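Tylactone synthase starter module and modules 1 & 2 (Streptomyces fradiae, PDB 2Z5L) is the first ketoreductase of the tylosin polyketide synthase, and probably reduces a beta-keto group of the growing chain stereospecifically with NADPH. Local coordinates at residues A[328-342]-A[376-389]. Sequence-based numbering, arbitrary orientation.
Sequences AALVTAYPPNAVFHT and LTADIKGLDAFVLF
V339 and V387 are joined in the backbone ladder between strands 338-341 and 386-389, which run parallel, 8° apart. V339 N donates to A385 O, and V339 O accepts from V387 N at 2.8 Å. H341 N bonds V387 O almost straight, and F389 N reaches H341 O at 3.2 Å. Earlier in the chain, N337 O accepts from D384 N. N337 CG lies opposite its carbonyl carbon (chi1 -61°), placing the amide where N337 ND2 donates to G382 O at 3.2 Å, in the amide plane but above the carbonyl plane. N337 OD1 takes T261 N, so the side chain links the loop at G382 to strand 261-265.

Among apolar contacts, F340 and V387 lie side by side, F340 CE1 3.4 Å from V387 CG2. The F389 ring meets F340 CD1 at its edge, while T342 CG2 sits over one face, 4.0 Å from the centroid. On the side of V339, H341, F386 and L388, V339 CG2 packs on L383 CD1 from the loop, and H341 CB touches L388 CD2. I380 CD1 touches both P336 CD and V331 CB, and L376 CD2 packs on A328 CB.

Helix 356-376 links the strands, giving the right-handed beta-alpha-beta crossover of the Rossmann fold in short-chain dehydrogenases/reductases.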
loop_
_atom_site.group_PDB
_atom_site.type_symbol
_atom_site.label_atom_id
_atom_site.label_comp_id
_atom_site.label_asym_id
_atom_site.label_seq_id
_atom_site.Cartn_x
_atom_site.Cartn_y
_atom_site.Cartn_z
ATOM N N ALA A 328 17.955 15.462 7.529
ATOM C CA ALA A 328 19.248 15.090 8.126
ATOM C C ALA A 328 19.629 16.065 9.231
ATOM O O ALA A 328 19.883 15.659 10.356
ATOM C CB ALA A 328 20.343 15.061 7.043
ATOM N N ALA A 329 19.656 17.350 8.900
ATOM C CA ALA A 329 19.980 18.395 9.858
ATOM C C ALA A 329 19.180 18.295 11.147
ATOM O O ALA A 329 19.677 18.598 12.230
ATOM C CB ALA A 329 19.749 19.766 9.217
ATOM N N LEU A 330 17.933 17.862 11.031
ATOM C CA LEU A 330 17.041 17.757 12.181
ATOM C C LEU A 330 17.344 16.576 13.084
ATOM O O LEU A 330 17.339 16.705 14.305
ATOM C CB LEU A 330 15.604 17.661 11.678
ATOM C CG LEU A 330 14.562 18.350 12.542
ATOM C CD1 LEU A 330 14.848 19.859 12.681
ATOM C CD2 LEU A 330 13.186 18.148 11.898
ATOM N N VAL A 331 17.595 15.413 12.495
ATOM C CA VAL A 331 17.901 14.252 13.321
ATOM C C VAL A 331 19.338 14.427 13.841
ATOM O O VAL A 331 19.734 13.798 14.825
ATOM C CB VAL A 331 17.771 12.926 12.525
ATOM C CG1 VAL A 331 16.387 12.823 11.904
ATOM C CG2 VAL A 331 18.828 12.846 11.447
ATOM N N THR A 332 20.130 15.272 13.184
ATOM C CA THR A 332 21.489 15.502 13.687
ATOM C C THR A 332 21.345 16.296 14.991
ATOM O O THR A 332 21.795 15.849 16.028
ATOM C CB THR A 332 22.366 16.294 12.682
ATOM O OG1 THR A 332 22.652 15.460 11.548
ATOM C CG2 THR A 332 23.700 16.759 13.354
ATOM N N ALA A 333 20.696 17.456 14.943
ATOM C CA ALA A 333 20.518 18.278 16.142
ATOM C C ALA A 333 19.709 17.620 17.264
ATOM O O ALA A 333 19.982 17.837 18.453
ATOM C CB ALA A 333 19.883 19.599 15.774
ATOM N N TYR A 334 18.726 16.806 16.892
ATOM C CA TYR A 334 17.864 16.165 17.873
ATOM C C TYR A 334 17.694 14.685 17.615
ATOM O O TYR A 334 16.667 14.261 17.079
ATOM C CB TYR A 334 16.491 16.826 17.850
ATOM C CG TYR A 334 16.565 18.320 17.987
ATOM C CD1 TYR A 334 16.730 18.912 19.238
ATOM C CD2 TYR A 334 16.491 19.147 16.867
ATOM C CE1 TYR A 334 16.818 20.279 19.367
ATOM C CE2 TYR A 334 16.580 20.522 16.990
ATOM C CZ TYR A 334 16.740 21.076 18.238
ATOM O OH TYR A 334 16.802 22.442 18.375
ATOM N N PRO A 335 18.698 13.875 17.987
ATOM C CA PRO A 335 18.616 12.426 17.781
ATOM C C PRO A 335 17.333 11.902 18.402
ATOM O O PRO A 335 17.108 12.053 19.598
ATOM C CB PRO A 335 19.865 11.917 18.487
ATOM C CG PRO A 335 20.846 13.002 18.177
ATOM C CD PRO A 335 20.036 14.251 18.487
ATOM N N PRO A 336 16.475 11.275 17.592
ATOM C CA PRO A 336 15.208 10.745 18.093
ATOM C C PRO A 336 15.207 9.328 18.651
ATOM O O PRO A 336 15.926 8.446 18.173
ATOM C CB PRO A 336 14.299 10.868 16.880
ATOM C CG PRO A 336 15.237 10.492 15.767
ATOM C CD PRO A 336 16.498 11.272 16.117
ATOM N N ASN A 337 14.384 9.130 19.676
ATOM C CA ASN A 337 14.220 7.822 20.294
ATOM C C ASN A 337 12.996 7.172 19.667
ATOM O O ASN A 337 12.797 5.956 19.747
ATOM C CB ASN A 337 14.009 7.965 21.798
ATOM C CG ASN A 337 15.183 8.617 22.475
ATOM O OD1 ASN A 337 15.051 9.667 23.094
ATOM N ND2 ASN A 337 16.353 7.995 22.353
ATOM N N ALA A 338 12.164 8.008 19.057
ATOM C CA ALA A 338 10.956 7.550 18.383
ATOM C C ALA A 338 10.611 8.501 17.232
ATOM O O ALA A 338 10.717 9.725 17.370
ATOM C CB ALA A 338 9.802 7.478 19.378
ATOM N N VAL A 339 10.213 7.924 16.099
ATOM C CA VAL A 339 9.827 8.690 14.911
ATOM C C VAL A 339 8.400 8.332 14.517
ATOM O O VAL A 339 8.043 7.157 14.481
ATOM C CB VAL A 339 10.757 8.386 13.705
ATOM C CG1 VAL A 339 10.290 9.145 12.469
ATOM C CG2 VAL A 339 12.180 8.776 14.036
ATOM N N PHE A 340 7.578 9.342 14.240
ATOM C CA PHE A 340 6.189 9.120 13.819
ATOM C C PHE A 340 5.984 9.859 12.490
ATOM O O PHE A 340 6.034 11.087 12.431
ATOM C CB PHE A 340 5.218 9.646 14.876
ATOM C CG PHE A 340 5.197 8.826 16.145
ATOM C CD1 PHE A 340 4.317 7.766 16.301
ATOM C CD2 PHE A 340 6.054 9.123 17.191
ATOM C CE1 PHE A 340 4.283 7.026 17.492
ATOM C CE2 PHE A 340 6.028 8.391 18.381
ATOM C CZ PHE A 340 5.145 7.343 18.529
ATOM N N HIS A 341 5.756 9.104 11.423
ATOM C CA HIS A 341 5.572 9.683 10.097
ATOM C C HIS A 341 4.099 9.815 9.731
ATOM O O HIS A 341 3.485 8.844 9.300
ATOM C CB HIS A 341 6.280 8.807 9.059
ATOM C CG HIS A 341 6.346 9.413 7.691
ATOM N ND1 HIS A 341 6.810 10.690 7.465
ATOM C CD2 HIS A 341 6.012 8.910 6.479
ATOM C CE1 HIS A 341 6.756 10.951 6.169
ATOM N NE2 HIS A 341 6.275 9.889 5.550
ATOM N N THR A 342 3.530 11.007 9.904
ATOM C CA THR A 342 2.123 11.196 9.557
ATOM C C THR A 342 1.996 12.033 8.279
ATOM O O THR A 342 0.894 12.214 7.770
ATOM C CB THR A 342 1.295 11.856 10.712
ATOM O OG1 THR A 342 1.354 13.272 10.597
ATOM C CG2 THR A 342 1.854 11.507 12.098
ATOM N N LEU A 376 18.432 8.062 7.330
ATOM C CA LEU A 376 19.050 9.036 8.211
ATOM C C LEU A 376 19.125 8.526 9.655
ATOM O O LEU A 376 19.822 9.112 10.480
ATOM C CB LEU A 376 18.292 10.365 8.141
ATOM C CG LEU A 376 18.343 11.105 6.801
ATOM C CD1 LEU A 376 17.391 12.315 6.836
ATOM C CD2 LEU A 376 19.757 11.554 6.508
ATOM N N THR A 377 18.422 7.433 9.955
ATOM C CA THR A 377 18.447 6.854 11.302
ATOM C C THR A 377 19.072 5.462 11.308
ATOM O O THR A 377 18.628 4.569 12.044
ATOM C CB THR A 377 17.028 6.727 11.933
ATOM O OG1 THR A 377 16.292 5.697 11.262
ATOM C CG2 THR A 377 16.273 8.045 11.851
ATOM N N ALA A 378 20.098 5.279 10.478
ATOM C CA ALA A 378 20.799 4.003 10.384
ATOM C C ALA A 378 21.886 3.870 11.454
ATOM O O ALA A 378 22.259 2.762 11.833
ATOM C CB ALA A 378 21.412 3.847 8.994
ATOM N N ASP A 379 22.394 5.003 11.932
ATOM C CA ASP A 379 23.425 5.001 12.964
ATOM C C ASP A 379 22.886 5.489 14.314
ATOM O O ASP A 379 23.635 5.602 15.286
ATOM C CB ASP A 379 24.612 5.882 12.554
ATOM C CG ASP A 379 25.260 5.432 11.248
ATOM O OD1 ASP A 379 25.333 4.201 11.007
ATOM O OD2 ASP A 379 25.710 6.314 10.471
ATOM N N ILE A 380 21.593 5.794 14.371
ATOM C CA ILE A 380 20.992 6.256 15.613
ATOM C C ILE A 380 20.575 5.029 16.415
ATOM O O ILE A 380 19.530 4.431 16.155
ATOM C CB ILE A 380 19.760 7.165 15.342
ATOM C CG1 ILE A 380 20.199 8.410 14.559
ATOM C CG2 ILE A 380 19.118 7.581 16.660
ATOM C CD1 ILE A 380 19.071 9.362 14.183
ATOM N N LYS A 381 21.402 4.645 17.384
ATOM C CA LYS A 381 21.109 3.471 18.207
ATOM C C LYS A 381 20.008 3.740 19.232
ATOM O O LYS A 381 19.320 2.816 19.667
ATOM C CB LYS A 381 22.385 3.000 18.913
ATOM C CG LYS A 381 23.487 2.537 17.954
ATOM C CD LYS A 381 24.808 2.247 18.678
ATOM C CE LYS A 381 24.724 1.020 19.586
ATOM N NZ LYS A 381 26.008 0.788 20.309
ATOM N N GLY A 382 19.835 5.006 19.602
ATOM C CA GLY A 382 18.811 5.360 20.569
ATOM C C GLY A 382 17.390 5.183 20.057
ATOM O O GLY A 382 16.440 5.122 20.844
ATOM N N LEU A 383 17.245 5.100 18.736
ATOM C CA LEU A 383 15.933 4.937 18.107
ATOM C C LEU A 383 15.302 3.591 18.461
ATOM O O LEU A 383 15.857 2.545 18.147
ATOM C CB LEU A 383 16.069 5.050 16.584
ATOM C CG LEU A 383 14.796 4.960 15.742
ATOM C CD1 LEU A 383 13.913 6.164 16.018
ATOM C CD2 LEU A 383 15.172 4.904 14.264
ATOM N N ASP A 384 14.150 3.607 19.118
ATOM C CA ASP A 384 13.499 2.354 19.467
ATOM C C ASP A 384 12.058 2.341 18.977
ATOM O O ASP A 384 11.268 1.485 19.369
ATOM C CB ASP A 384 13.508 2.146 20.978
ATOM C CG ASP A 384 12.553 3.070 21.687
ATOM O OD1 ASP A 384 12.751 4.298 21.605
ATOM O OD2 ASP A 384 11.595 2.571 22.312
ATOM N N ALA A 385 11.709 3.302 18.130
ATOM C CA ALA A 385 10.359 3.371 17.600
ATOM C C ALA A 385 10.336 4.075 16.249
ATOM O O ALA A 385 10.813 5.199 16.107
ATOM C CB ALA A 385 9.455 4.077 18.584
ATOM N N PHE A 386 9.780 3.384 15.260
ATOM C CA PHE A 386 9.666 3.880 13.896
ATOM C C PHE A 386 8.222 3.577 13.466
ATOM O O PHE A 386 7.899 2.465 13.028
ATOM C CB PHE A 386 10.664 3.124 13.016
ATOM C CG PHE A 386 11.008 3.816 11.730
ATOM C CD1 PHE A 386 11.929 4.854 11.702
ATOM C CD2 PHE A 386 10.418 3.414 10.536
ATOM C CE1 PHE A 386 12.262 5.480 10.495
ATOM C CE2 PHE A 386 10.746 4.033 9.328
ATOM C CZ PHE A 386 11.667 5.069 9.306
ATOM N N VAL A 387 7.352 4.569 13.593
ATOM C CA VAL A 387 5.951 4.387 13.262
ATOM C C VAL A 387 5.523 5.036 11.956
ATOM O O VAL A 387 5.693 6.245 11.749
ATOM C CB VAL A 387 5.077 4.938 14.399
ATOM C CG1 VAL A 387 3.646 4.484 14.229
ATOM C CG2 VAL A 387 5.633 4.476 15.728
ATOM N N LEU A 388 4.954 4.230 11.072
ATOM C CA LEU A 388 4.498 4.748 9.798
ATOM C C LEU A 388 2.987 4.681 9.763
ATOM O O LEU A 388 2.382 3.661 10.122
ATOM C CB LEU A 388 5.107 3.951 8.635
ATOM C CG LEU A 388 6.643 3.839 8.595
ATOM C CD1 LEU A 388 7.046 2.966 7.434
ATOM C CD2 LEU A 388 7.298 5.213 8.462
ATOM N N PHE A 389 2.382 5.793 9.362
ATOM C CA PHE A 389 0.924 5.891 9.261
ATOM C C PHE A 389 0.514 5.555 7.842
ATOM O O PHE A 389 0.629 6.371 6.934
ATOM C CB PHE A 389 0.457 7.304 9.618
ATOM C CG PHE A 389 0.422 7.561 11.087
ATOM C CD1 PHE A 389 1.593 7.513 11.836
ATOM C CD2 PHE A 389 -0.776 7.840 11.730
ATOM C CE1 PHE A 389 1.574 7.741 13.210
ATOM C CE2 PHE A 389 -0.802 8.069 13.102
ATOM C CZ PHE A 389 0.380 8.020 13.844
#